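PDB 5X2B: sulfotransferase from Mus musculus, which probably transfers a sulfonate group to an acceptor substrate and here holds adenosine-3'-5'-diphosphate, the product left by the usual sulfonate donor. Local coordinates for residues D[104-109]-D[167-172]; D[113-118]-D[132-137]; D[119-124]-D[234-239]. All blocks are in the same frame, centred on the assembly; numbering follows the deposited sequence.

Contact 1 (D[104-109]-D[167-172]); sequences IIYIVR and VLFIFY. With CA (calcium ion), chain X; A3P (adenosine-3'-5'-diphosphate), chain V.
I104 to V108 pair in parallel with V167 to F171, joining the fourth strand of the five-stranded parallel sheet to its edge strand. The sheet belongs to a P-loop NTPase-like sulfotransferase fold. A helical crossover without strands connects the two segments. Five backbone hydrogen bonds run between them, from L168 N on I104 O (2.9 Å) to Y172 N on V108 O (3.2 Å). Just past the strands, R109 and Y172 continue the register. The arginine chain, extended from CG to NE, runs over the tyrosine face with CD and NE above the ring, and its guanidinium lies flat on Y172, planes 23° apart. This stack is also a cation-pi contact, CZ standing 3.9 Å from the Y172 ring centroid. Y172 starts with CG anti to its backbone N (chi1 178°), which carries its ring under the arginine and its OH to adenine N3 of the bound adenosine-3'-5'-diphosphate (2.6 Å, a weak bond). R109 NH2 reaches O3P of that nucleotide's 3'-phosphate in a long, weak bond, and NH1 is held by K40 O. Behind this polar end, Y106 and F169 lie side by side on one sheet face. Their rings are oblique to each other, but Y106 CB makes a CH-pi contact squarely over the F169 ring, 4.2 Å from its centroid. V108 CG1 makes a less centred CH-pi contact over the F171 face, 3.9 Å from the centroid. Y106 OH bonds to H154 ND1. At the far end V167 O binds a calcium ion at 2.0 Å, together with D164 O and K162 O. The chemistry therefore changes along the strands from apolar core to a cation-aromatic pair at the nucleotide, where phosphate and tyrosine face would probably both stabilise the positive charge of R109.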
loop_
_atom_site.group_PDB
_atom_site.type_symbol
_atom_site.label_atom_id
_atom_site.label_comp_id
_atom_site.label_asym_id
_atom_site.label_seq_id
_atom_site.Cartn_x
_atom_site.Cartn_y
_atom_site.Cartn_z
ATOM N N ILE D 104 8.228 -10.189 0.444
ATOM C CA ILE D 104 7.673 -8.843 0.500
ATOM C C ILE D 104 7.398 -8.313 -0.878
ATOM O O ILE D 104 8.269 -8.318 -1.725
ATOM C CB ILE D 104 8.629 -7.777 1.047
ATOM C CG1 ILE D 104 9.404 -8.262 2.263
ATOM C CG2 ILE D 104 7.814 -6.513 1.338
ATOM C CD1 ILE D 104 8.528 -8.483 3.470
ATOM N N ILE D 105 6.185 -7.823 -1.051
ATOM C CA ILE D 105 5.798 -7.128 -2.233
ATOM C C ILE D 105 5.448 -5.700 -1.880
ATOM O O ILE D 105 4.472 -5.437 -1.146
ATOM C CB ILE D 105 4.551 -7.745 -2.839
ATOM C CG1 ILE D 105 4.865 -9.140 -3.338
ATOM C CG2 ILE D 105 4.054 -6.868 -3.993
ATOM C CD1 ILE D 105 3.667 -9.814 -3.955
ATOM N N TYR D 106 6.251 -4.771 -2.400
ATOM C CA TYR D 106 6.112 -3.349 -2.052
ATOM C C TYR D 106 5.587 -2.630 -3.266
ATOM O O TYR D 106 6.297 -2.535 -4.275
ATOM C CB TYR D 106 7.446 -2.717 -1.601
ATOM C CG TYR D 106 7.292 -1.276 -1.132
ATOM C CD1 TYR D 106 7.517 -0.220 -1.999
ATOM C CD2 TYR D 106 6.910 -0.979 0.155
ATOM C CE1 TYR D 106 7.356 1.092 -1.584
ATOM C CE2 TYR D 106 6.727 0.295 0.569
ATOM C CZ TYR D 106 6.955 1.333 -0.298
ATOM O OH TYR D 106 6.807 2.638 0.085
ATOM N N ILE D 107 4.347 -2.141 -3.186
ATOM C CA ILE D 107 3.819 -1.414 -4.316
ATOM C C ILE D 107 3.955 0.120 -4.135
ATOM O O ILE D 107 3.645 0.674 -3.098
ATOM C CB ILE D 107 2.416 -1.942 -4.715
ATOM C CG1 ILE D 107 1.946 -1.174 -5.945
ATOM C CG2 ILE D 107 1.444 -1.977 -3.518
ATOM C CD1 ILE D 107 0.804 -1.846 -6.684
ATOM N N VAL D 108 4.516 0.770 -5.150
ATOM C CA VAL D 108 4.824 2.206 -5.129
ATOM C C VAL D 108 4.229 2.993 -6.308
ATOM O O VAL D 108 4.167 2.487 -7.423
ATOM C CB VAL D 108 6.317 2.423 -5.193
ATOM C CG1 VAL D 108 6.796 2.124 -6.556
ATOM C CG2 VAL D 108 6.650 3.838 -4.800
ATOM N N ARG D 109 3.805 4.227 -6.042
ATOM C CA ARG D 109 3.129 5.078 -7.028
ATOM C C ARG D 109 3.720 6.449 -7.022
ATOM O O ARG D 109 4.130 6.939 -5.982
ATOM C CB ARG D 109 1.661 5.237 -6.660
ATOM C CG ARG D 109 0.859 5.881 -7.715
ATOM C CD ARG D 109 -0.571 5.805 -7.318
ATOM N NE ARG D 109 -1.412 6.294 -8.395
ATOM C CZ ARG D 109 -2.682 6.608 -8.224
ATOM N NH1 ARG D 109 -3.227 6.493 -7.027
ATOM N NH2 ARG D 109 -3.398 7.043 -9.241
ATOM N N VAL D 167 12.635 -9.285 -1.402
ATOM C CA VAL D 167 11.861 -8.090 -1.629
ATOM C C VAL D 167 11.677 -7.711 -3.083
ATOM O O VAL D 167 12.644 -7.544 -3.792
ATOM C CB VAL D 167 12.480 -6.909 -1.003
ATOM C CG1 VAL D 167 11.640 -5.683 -1.350
ATOM C CG2 VAL D 167 12.528 -7.076 0.449
ATOM N N LEU D 168 10.421 -7.486 -3.490
ATOM C CA LEU D 168 10.097 -7.139 -4.872
ATOM C C LEU D 168 9.284 -5.858 -5.030
ATOM O O LEU D 168 8.221 -5.700 -4.458
ATOM C CB LEU D 168 9.327 -8.266 -5.556
ATOM C CG LEU D 168 8.696 -7.938 -6.920
ATOM C CD1 LEU D 168 9.689 -7.989 -8.060
ATOM C CD2 LEU D 168 7.566 -8.913 -7.174
ATOM N N PHE D 169 9.791 -4.967 -5.867
ATOM C CA PHE D 169 9.141 -3.709 -6.114
ATOM C C PHE D 169 8.283 -3.771 -7.340
ATOM O O PHE D 169 8.695 -4.288 -8.372
ATOM C CB PHE D 169 10.191 -2.606 -6.259
ATOM C CG PHE D 169 10.514 -1.923 -4.970
ATOM C CD1 PHE D 169 11.202 -2.586 -3.965
ATOM C CD2 PHE D 169 10.120 -0.626 -4.733
ATOM C CE1 PHE D 169 11.495 -1.957 -2.755
ATOM C CE2 PHE D 169 10.414 0.010 -3.492
ATOM C CZ PHE D 169 11.088 -0.663 -2.525
ATOM N N ILE D 170 7.084 -3.219 -7.212
ATOM C CA ILE D 170 6.139 -3.143 -8.301
ATOM C C ILE D 170 5.572 -1.742 -8.400
ATOM O O ILE D 170 5.377 -1.095 -7.367
ATOM C CB ILE D 170 4.968 -4.083 -8.039
ATOM C CG1 ILE D 170 5.444 -5.545 -8.045
ATOM C CG2 ILE D 170 3.873 -3.825 -9.054
ATOM C CD1 ILE D 170 5.744 -6.097 -9.399
ATOM N N PHE D 171 5.265 -1.296 -9.626
ATOM C CA PHE D 171 4.743 0.059 -9.865
ATOM C C PHE D 171 3.292 0.098 -10.295
ATOM O O PHE D 171 2.868 -0.668 -11.141
ATOM C CB PHE D 171 5.572 0.780 -10.924
ATOM C CG PHE D 171 6.958 1.091 -10.485
ATOM C CD1 PHE D 171 7.306 2.361 -10.017
ATOM C CD2 PHE D 171 7.907 0.107 -10.513
ATOM C CE1 PHE D 171 8.562 2.619 -9.591
ATOM C CE2 PHE D 171 9.164 0.372 -10.106
ATOM C CZ PHE D 171 9.497 1.629 -9.632
ATOM N N TYR D 172 2.546 1.023 -9.721
ATOM C CA TYR D 172 1.167 1.232 -10.085
ATOM C C TYR D 172 1.079 1.482 -11.564
ATOM O O TYR D 172 0.312 0.873 -12.303
ATOM C CB TYR D 172 0.687 2.463 -9.350
ATOM C CG TYR D 172 -0.722 2.832 -9.653
ATOM C CD1 TYR D 172 -1.752 2.402 -8.844
ATOM C CD2 TYR D 172 -1.038 3.588 -10.762
ATOM C CE1 TYR D 172 -3.080 2.737 -9.129
ATOM C CE2 TYR D 172 -2.342 3.927 -11.044
ATOM C CZ TYR D 172 -3.366 3.488 -10.215
ATOM O OH TYR D 172 -4.682 3.793 -10.468
HETATM CA CA CA X . 14.490 -7.539 -4.551
HETATM P P1 A3P V . -7.475 7.195 -7.408
HETATM O O1P A3P V . -8.522 6.751 -8.318
HETATM O O2P A3P V . -8.002 7.992 -6.378
HETATM O O3P A3P V . -6.434 7.861 -8.061
HETATM P P2 A3P V . -5.104 1.861 -2.384
HETATM O O4P A3P V . -5.898 2.701 -1.486
HETATM O O5P A3P V . -3.736 1.817 -2.045
HETATM O O6P A3P V . -5.695 0.541 -2.660
HETATM O "O5'" A3P V . -5.189 2.648 -3.780
HETATM C "C5'" A3P V . -6.324 3.346 -4.323
HETATM C "C4'" A3P V . -6.024 4.101 -5.588
HETATM O "O4'" A3P V . -5.815 3.143 -6.564
HETATM C "C3'" A3P V . -7.188 4.914 -6.053
HETATM O "O3'" A3P V . -6.691 5.946 -6.881
HETATM C "C2'" A3P V . -7.940 3.919 -6.869
HETATM O "O2'" A3P V . -8.833 4.540 -7.767
HETATM C "C1'" A3P V . -6.811 3.200 -7.535
HETATM N N9 A3P V . -7.198 1.874 -8.020
HETATM C C8 A3P V . -7.942 1.000 -7.362
HETATM N N7 A3P V . -8.115 -0.101 -8.042
HETATM C C5 A3P V . -7.512 0.014 -9.185
HETATM C C6 A3P V . -7.333 -0.840 -10.368
HETATM N N6 A3P V . -7.890 -2.062 -10.462
HETATM N N1 A3P V . -6.604 -0.350 -11.358
HETATM C C2 A3P V . -6.057 0.851 -11.302
HETATM N N3 A3P V . -6.173 1.652 -10.255
HETATM C C4 A3P V . -6.872 1.310 -9.172
#

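Contact 2 (D[113-118]-D[132-137]); sequences DTAVSM and ETWAAF. With A3P (adenosine-3'-5'-diphosphate), chain V.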
loop_
_atom_site.group_PDB
_atom_site.type_symbol
_atom_site.label_atom_id
_atom_site.label_comp_id
_atom_site.label_asym_id
_atom_site.label_seq_id
_atom_site.Cartn_x
_atom_site.Cartn_y
_atom_site.Cartn_z
ATOM N N ASP D 113 0.662 11.554 -7.927
ATOM C CA ASP D 113 -0.662 10.968 -8.097
ATOM C C ASP D 113 -1.205 10.470 -6.759
ATOM O O ASP D 113 -2.384 10.586 -6.471
ATOM C CB ASP D 113 -0.650 9.849 -9.124
ATOM C CG ASP D 113 -0.770 10.345 -10.574
ATOM O OD1 ASP D 113 -1.237 11.469 -10.810
ATOM O OD2 ASP D 113 -0.410 9.593 -11.507
ATOM N N THR D 114 -0.328 9.920 -5.938
ATOM C CA THR D 114 -0.655 9.416 -4.607
ATOM C C THR D 114 -1.263 10.494 -3.718
ATOM O O THR D 114 -2.304 10.344 -3.044
ATOM C CB THR D 114 0.659 8.893 -4.005
ATOM O OG1 THR D 114 1.195 7.898 -4.879
ATOM C CG2 THR D 114 0.507 8.315 -2.618
ATOM N N ALA D 115 -0.602 11.622 -3.701
ATOM C CA ALA D 115 -1.164 12.767 -3.009
ATOM C C ALA D 115 -2.649 13.007 -3.370
ATOM O O ALA D 115 -3.532 13.071 -2.503
ATOM C CB ALA D 115 -0.356 13.956 -3.370
ATOM N N VAL D 116 -2.905 13.158 -4.664
ATOM C CA VAL D 116 -4.232 13.489 -5.129
ATOM C C VAL D 116 -5.174 12.477 -4.556
ATOM O O VAL D 116 -6.099 12.806 -3.818
ATOM C CB VAL D 116 -4.343 13.470 -6.681
ATOM C CG1 VAL D 116 -5.783 13.590 -7.071
ATOM C CG2 VAL D 116 -3.493 14.615 -7.361
ATOM N N SER D 117 -4.907 11.227 -4.883
ATOM C CA SER D 117 -5.793 10.181 -4.491
ATOM C C SER D 117 -5.930 10.320 -3.021
ATOM O O SER D 117 -7.017 10.190 -2.456
ATOM C CB SER D 117 -5.210 8.827 -4.824
ATOM O OG SER D 117 -6.051 7.842 -4.263
ATOM N N MET D 118 -4.805 10.619 -2.397
ATOM C CA MET D 118 -4.791 10.684 -0.967
ATOM C C MET D 118 -5.645 11.875 -0.556
ATOM O O MET D 118 -6.337 11.853 0.449
ATOM C CB MET D 118 -3.367 10.863 -0.474
ATOM C CG MET D 118 -3.244 10.671 1.003
ATOM S SD MET D 118 -1.585 10.534 1.692
ATOM C CE MET D 118 -1.925 9.640 3.176
ATOM N N GLU D 132 -10.112 21.153 3.844
ATOM C CA GLU D 132 -10.842 22.026 2.934
ATOM C C GLU D 132 -10.250 21.972 1.520
ATOM O O GLU D 132 -10.899 21.475 0.593
ATOM C CB GLU D 132 -10.870 23.476 3.457
ATOM C CG GLU D 132 -11.662 23.656 4.751
ATOM C CD GLU D 132 -11.528 25.050 5.335
ATOM O OE1 GLU D 132 -11.535 26.024 4.546
ATOM O OE2 GLU D 132 -11.423 25.163 6.584
ATOM N N THR D 133 -9.022 22.468 1.361
ATOM C CA THR D 133 -8.448 22.673 0.042
ATOM C C THR D 133 -7.392 21.629 -0.321
ATOM O O THR D 133 -6.680 21.066 0.503
ATOM C CB THR D 133 -7.810 24.100 -0.100
ATOM O OG1 THR D 133 -6.720 24.219 0.807
ATOM C CG2 THR D 133 -8.808 25.234 0.190
ATOM N N TRP D 134 -7.327 21.380 -1.604
ATOM C CA TRP D 134 -6.212 20.662 -2.153
ATOM C C TRP D 134 -4.919 21.241 -1.596
ATOM O O TRP D 134 -4.206 20.599 -0.821
ATOM C CB TRP D 134 -6.267 20.802 -3.660
ATOM C CG TRP D 134 -5.003 20.539 -4.251
ATOM C CD1 TRP D 134 -4.312 21.339 -5.079
ATOM C CD2 TRP D 134 -4.207 19.387 -4.041
ATOM N NE1 TRP D 134 -3.124 20.762 -5.427
ATOM C CE2 TRP D 134 -3.031 19.549 -4.801
ATOM C CE3 TRP D 134 -4.359 18.233 -3.266
ATOM C CZ2 TRP D 134 -2.021 18.586 -4.835
ATOM C CZ3 TRP D 134 -3.347 17.283 -3.282
ATOM C CH2 TRP D 134 -2.196 17.468 -4.069
ATOM N N ALA D 135 -4.642 22.482 -1.964
ATOM C CA ALA D 135 -3.462 23.194 -1.481
ATOM C C ALA D 135 -3.163 22.890 -0.029
ATOM O O ALA D 135 -2.049 22.517 0.343
ATOM C CB ALA D 135 -3.690 24.647 -1.660
ATOM N N ALA D 136 -4.162 23.028 0.819
ATOM C CA ALA D 136 -3.955 22.726 2.206
ATOM C C ALA D 136 -3.351 21.340 2.230
ATOM O O ALA D 136 -2.208 21.131 2.673
ATOM C CB ALA D 136 -5.287 22.752 3.001
ATOM N N PHE D 137 -4.121 20.390 1.721
ATOM C CA PHE D 137 -3.736 19.011 1.872
ATOM C C PHE D 137 -2.318 18.859 1.411
ATOM O O PHE D 137 -1.518 18.095 1.954
ATOM C CB PHE D 137 -4.608 18.091 1.037
ATOM C CG PHE D 137 -4.200 16.656 1.150
ATOM C CD1 PHE D 137 -3.316 16.092 0.234
ATOM C CD2 PHE D 137 -4.626 15.897 2.212
ATOM C CE1 PHE D 137 -2.906 14.788 0.340
ATOM C CE2 PHE D 137 -4.222 14.573 2.334
ATOM C CZ PHE D 137 -3.364 14.019 1.377
HETATM P P1 A3P V . -7.475 7.195 -7.408
HETATM O O1P A3P V . -8.522 6.751 -8.318
HETATM O O2P A3P V . -8.002 7.992 -6.378
HETATM O O3P A3P V . -6.434 7.861 -8.061
HETATM P P2 A3P V . -5.104 1.861 -2.384
HETATM O O4P A3P V . -5.898 2.701 -1.486
HETATM O O5P A3P V . -3.736 1.817 -2.045
HETATM O O6P A3P V . -5.695 0.541 -2.660
HETATM O "O5'" A3P V . -5.189 2.648 -3.780
HETATM C "C5'" A3P V . -6.324 3.346 -4.323
HETATM C "C4'" A3P V . -6.024 4.101 -5.588
HETATM O "O4'" A3P V . -5.815 3.143 -6.564
HETATM C "C3'" A3P V . -7.188 4.914 -6.053
HETATM O "O3'" A3P V . -6.691 5.946 -6.881
HETATM C "C2'" A3P V . -7.940 3.919 -6.869
HETATM O "O2'" A3P V . -8.833 4.540 -7.767
HETATM C "C1'" A3P V . -6.811 3.200 -7.535
HETATM N N9 A3P V . -7.198 1.874 -8.020
HETATM C C8 A3P V . -7.942 1.000 -7.362
HETATM N N7 A3P V . -8.115 -0.101 -8.042
HETATM C C5 A3P V . -7.512 0.014 -9.185
HETATM C C6 A3P V . -7.333 -0.840 -10.368
HETATM N N6 A3P V . -7.890 -2.062 -10.462
HETATM N N1 A3P V . -6.604 -0.350 -11.358
HETATM C C2 A3P V . -6.057 0.851 -11.302
HETATM N N3 A3P V . -6.173 1.652 -10.255
HETATM C C4 A3P V . -6.872 1.310 -9.172
#
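M118 and F137 both leave the backbone with CG anti to N (chi1 -169° and 178°), and this sends the methionine chain, extended beyond CG, across the end of the phenyl ring at about a right angle. M118 CG meets F137 CZ at 3.4 Å. The sulfur stays at the ring edge, in its plane, with SD 5.3 Å from the F137 centroid, a Met-aromatic contact made at the rim rather than over the face. F137 CE1 also comes to 3.4 Å from A115 O. One turn earlier on its helix, W134 turns the edge of its six-membered ring to A115, CH2 lying 4.0 Å from A115 CB, while its indole NE1 is engaged by Q253 OE1. The tryptophan opens a helix whose N-cap is T133: T133 OG1 accepts from A136 N at 2.8 Å. The Y122 ring meets F137 edge-to-face. With no polar link between the segments, this is helix-to-helix packing, largely by ring edges. It backs helix 111-124, whose S117, its CB pointing away from this contact, probably gives OG to O2P of the 3'-phosphate of bound adenosine-3'-5'-diphosphate, an arrangement that fits the 3'-phosphate-binding element of cytosolic sulfotransferases.

Contact 3 (D[119-124]-D[234-239]); sequences FHYYRD and NLVFRK. With A3P (adenosine-3'-5'-diphosphate), chain V.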
loop_
_atom_site.group_PDB
_atom_site.type_symbol
_atom_site.label_atom_id
_atom_site.label_comp_id
_atom_site.label_asym_id
_atom_site.label_seq_id
_atom_site.Cartn_x
_atom_site.Cartn_y
_atom_site.Cartn_z
ATOM N N PHE D 119 -5.601 12.937 -1.323
ATOM C CA PHE D 119 -6.440 14.044 -0.943
ATOM C C PHE D 119 -7.912 13.643 -1.020
ATOM O O PHE D 119 -8.724 14.075 -0.210
ATOM C CB PHE D 119 -6.166 15.288 -1.796
ATOM C CG PHE D 119 -7.250 16.369 -1.694
ATOM C CD1 PHE D 119 -7.317 17.226 -0.599
ATOM C CD2 PHE D 119 -8.200 16.496 -2.692
ATOM C CE1 PHE D 119 -8.283 18.168 -0.506
ATOM C CE2 PHE D 119 -9.181 17.463 -2.614
ATOM C CZ PHE D 119 -9.228 18.293 -1.526
ATOM N N HIS D 120 -8.286 12.813 -1.968
ATOM C CA HIS D 120 -9.703 12.575 -2.118
ATOM C C HIS D 120 -10.223 11.751 -1.010
ATOM O O HIS D 120 -11.372 11.904 -0.609
ATOM C CB HIS D 120 -9.983 11.931 -3.424
ATOM C CG HIS D 120 -10.154 12.930 -4.495
ATOM N ND1 HIS D 120 -11.164 13.869 -4.464
ATOM C CD2 HIS D 120 -9.406 13.212 -5.599
ATOM C CE1 HIS D 120 -11.046 14.667 -5.512
ATOM N NE2 HIS D 120 -9.996 14.291 -6.205
ATOM N N TYR D 121 -9.363 10.883 -0.499
ATOM C CA TYR D 121 -9.772 9.992 0.562
ATOM C C TYR D 121 -10.003 10.715 1.890
ATOM O O TYR D 121 -10.951 10.402 2.619
ATOM C CB TYR D 121 -8.753 8.851 0.734
ATOM C CG TYR D 121 -9.349 7.448 0.871
ATOM C CD1 TYR D 121 -10.305 6.964 -0.028
ATOM C CD2 TYR D 121 -8.923 6.605 1.862
ATOM C CE1 TYR D 121 -10.842 5.678 0.093
ATOM C CE2 TYR D 121 -9.441 5.325 1.991
ATOM C CZ TYR D 121 -10.394 4.861 1.111
ATOM O OH TYR D 121 -10.876 3.574 1.278
ATOM N N TYR D 122 -9.149 11.671 2.226
ATOM C CA TYR D 122 -9.356 12.442 3.462
ATOM C C TYR D 122 -10.692 13.173 3.364
ATOM O O TYR D 122 -11.359 13.422 4.386
ATOM C CB TYR D 122 -8.255 13.487 3.653
ATOM C CG TYR D 122 -7.083 13.139 4.592
ATOM C CD1 TYR D 122 -6.089 12.253 4.197
ATOM C CD2 TYR D 122 -6.936 13.762 5.836
ATOM C CE1 TYR D 122 -5.004 11.971 5.016
ATOM C CE2 TYR D 122 -5.847 13.472 6.675
ATOM C CZ TYR D 122 -4.878 12.573 6.257
ATOM O OH TYR D 122 -3.775 12.258 7.065
ATOM N N ARG D 123 -11.068 13.511 2.127
ATOM C CA ARG D 123 -12.222 14.353 1.865
ATOM C C ARG D 123 -13.453 13.510 1.891
ATOM O O ARG D 123 -14.503 13.976 2.291
ATOM C CB ARG D 123 -12.073 15.040 0.521
ATOM C CG ARG D 123 -13.229 15.941 0.151
ATOM C CD ARG D 123 -12.848 16.823 -1.005
ATOM N NE ARG D 123 -13.990 17.255 -1.815
ATOM C CZ ARG D 123 -14.480 18.489 -1.797
ATOM N NH1 ARG D 123 -13.940 19.395 -1.008
ATOM N NH2 ARG D 123 -15.520 18.819 -2.552
ATOM N N ASP D 124 -13.298 12.254 1.503
ATOM C CA ASP D 124 -14.417 11.349 1.410
ATOM C C ASP D 124 -14.414 10.310 2.523
ATOM O O ASP D 124 -15.396 9.586 2.675
ATOM C CB ASP D 124 -14.434 10.669 0.030
ATOM C CG ASP D 124 -14.898 11.612 -1.046
ATOM O OD1 ASP D 124 -15.463 12.664 -0.678
ATOM O OD2 ASP D 124 -14.717 11.322 -2.243
ATOM N N ASN D 234 -15.865 0.971 -1.111
ATOM C CA ASN D 234 -16.211 1.638 -2.372
ATOM C C ASN D 234 -15.591 3.045 -2.500
ATOM O O ASN D 234 -15.623 3.651 -3.577
ATOM C CB ASN D 234 -17.729 1.629 -2.638
ATOM C CG ASN D 234 -18.192 0.349 -3.352
ATOM O OD1 ASN D 234 -18.077 0.223 -4.583
ATOM N ND2 ASN D 234 -18.719 -0.601 -2.580
ATOM N N LEU D 235 -14.985 3.546 -1.427
ATOM C CA LEU D 235 -14.310 4.842 -1.489
ATOM C C LEU D 235 -13.046 4.827 -2.363
ATOM O O LEU D 235 -12.682 5.845 -2.911
ATOM C CB LEU D 235 -14.005 5.380 -0.082
ATOM C CG LEU D 235 -15.274 5.851 0.633
ATOM C CD1 LEU D 235 -15.020 6.350 2.038
ATOM C CD2 LEU D 235 -15.930 6.947 -0.182
ATOM N N VAL D 236 -12.418 3.675 -2.561
ATOM C CA VAL D 236 -11.111 3.652 -3.238
ATOM C C VAL D 236 -11.170 3.819 -4.761
ATOM O O VAL D 236 -10.225 4.289 -5.395
ATOM C CB VAL D 236 -10.325 2.368 -2.889
ATOM C CG1 VAL D 236 -10.964 1.660 -1.754
ATOM C CG2 VAL D 236 -10.253 1.459 -4.035
ATOM N N PHE D 237 -12.294 3.469 -5.361
ATOM C CA PHE D 237 -12.392 3.508 -6.810
ATOM C C PHE D 237 -12.838 4.834 -7.255
ATOM O O PHE D 237 -13.925 5.004 -7.799
ATOM C CB PHE D 237 -13.352 2.465 -7.286
ATOM C CG PHE D 237 -12.986 1.146 -6.806
ATOM C CD1 PHE D 237 -11.903 0.486 -7.375
ATOM C CD2 PHE D 237 -13.639 0.588 -5.720
ATOM C CE1 PHE D 237 -11.501 -0.756 -6.910
ATOM C CE2 PHE D 237 -13.258 -0.640 -5.246
ATOM C CZ PHE D 237 -12.168 -1.328 -5.844
ATOM N N ARG D 238 -11.953 5.777 -7.021
ATOM C CA ARG D 238 -12.246 7.127 -7.330
ATOM C C ARG D 238 -12.102 7.228 -8.810
ATOM O O ARG D 238 -13.086 7.389 -9.522
ATOM C CB ARG D 238 -11.282 8.076 -6.625
ATOM C CG ARG D 238 -11.602 9.527 -6.892
ATOM C CD ARG D 238 -10.560 10.404 -6.274
ATOM N NE ARG D 238 -9.229 10.043 -6.745
ATOM C CZ ARG D 238 -8.575 10.704 -7.688
ATOM N NH1 ARG D 238 -9.117 11.759 -8.267
ATOM N NH2 ARG D 238 -7.375 10.301 -8.064
ATOM N N LYS D 239 -10.875 7.097 -9.288
ATOM C CA LYS D 239 -10.613 7.397 -10.686
ATOM C C LYS D 239 -9.630 6.442 -11.290
ATOM O O LYS D 239 -9.720 6.156 -12.470
ATOM C CB LYS D 239 -10.063 8.814 -10.844
ATOM C CG LYS D 239 -10.448 9.450 -12.154
ATOM C CD LYS D 239 -9.994 10.878 -12.277
ATOM C CE LYS D 239 -10.763 11.810 -11.361
ATOM N NZ LYS D 239 -11.801 12.643 -12.075
HETATM P P1 A3P V . -7.475 7.195 -7.408
HETATM O O1P A3P V . -8.522 6.751 -8.318
HETATM O O2P A3P V . -8.002 7.992 -6.378
HETATM O O3P A3P V . -6.434 7.861 -8.061
HETATM P P2 A3P V . -5.104 1.861 -2.384
HETATM O O4P A3P V . -5.898 2.701 -1.486
HETATM O O5P A3P V . -3.736 1.817 -2.045
HETATM O O6P A3P V . -5.695 0.541 -2.660
HETATM O "O5'" A3P V . -5.189 2.648 -3.780
HETATM C "C5'" A3P V . -6.324 3.346 -4.323
HETATM C "C4'" A3P V . -6.024 4.101 -5.588
HETATM O "O4'" A3P V . -5.815 3.143 -6.564
HETATM C "C3'" A3P V . -7.188 4.914 -6.053
HETATM O "O3'" A3P V . -6.691 5.946 -6.881
HETATM C "C2'" A3P V . -7.940 3.919 -6.869
HETATM O "O2'" A3P V . -8.833 4.540 -7.767
HETATM C "C1'" A3P V . -6.811 3.200 -7.535
HETATM N N9 A3P V . -7.198 1.874 -8.020
HETATM C C8 A3P V . -7.942 1.000 -7.362
HETATM N N7 A3P V . -8.115 -0.101 -8.042
HETATM C C5 A3P V . -7.512 0.014 -9.185
HETATM C C6 A3P V . -7.333 -0.840 -10.368
HETATM N N6 A3P V . -7.890 -2.062 -10.462
HETATM N N1 A3P V . -6.604 -0.350 -11.358
HETATM C C2 A3P V . -6.057 0.851 -11.302
HETATM N N3 A3P V . -6.173 1.652 -10.255
HETATM C C4 A3P V . -6.872 1.310 -9.172
#
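H120 of helix 111-124 and R238 make an unusual pair: their side chains cross at about a right angle, yet imidazole and guanidinium lie almost parallel, planes 13° apart, with H120 CD2 over one guanidinium face. The arginine belongs to the R-K-G sequence by which cytosolic sulfotransferases hold the 3'-phosphate, here that of adenosine-3'-5'-diphosphate at the nucleotide end of a P-loop NTPase-like fold. The R238 chain starts extended, with CG anti to the backbone N, then bends at chi3 (56°), turning the guanidinium edge to the phosphate. NH2 of R238 donates to O3P at 2.6 Å and NE to O2P, the latter modelled very short, while NH1 forms a salt bridge with D244. K239 CB covers the other guanidinium face, and K239 N adds a bond to O1P at 2.6 Å. Replacing R238 by an alanine would probably leave D244 without its charged mate, take one donor from each of two phosphate oxygens and open a gap beside the H120 ring. That ring is also held from outside, NE2 bonding to Y248 OH. At the C-terminal end of helix 111-124, D124 O meets L235 CD1 of the loop at 3.3 Å. Y121 reaches along V236, and K40 makes a cation-pi contact with its ring. Buried without a polar partner in the model, Y121 OH rests 3.6 Å from V236 CG1.

In the fold
Contact 1 is the core of the three, two sheet strands held by backbone bonds and almost wholly buried, its centre about 9 Å from that of the chain. Contact 2 lies farther out, about 17 Å, but is still buried; contact 3 is partly exposed. Contacts 2 and 3 share helix 111-124, which follows directly after strand 103-108 of contact 1, and F119 packs against F137 between them. Contact 2 is almost wholly apolar, whereas contact 3 sets charged and aromatic groups around a phosphate. All three touch the nucleotide: contact 1 at adenine and 3'-phosphate, contact 2 through S117, contact 3 through the arginine loop.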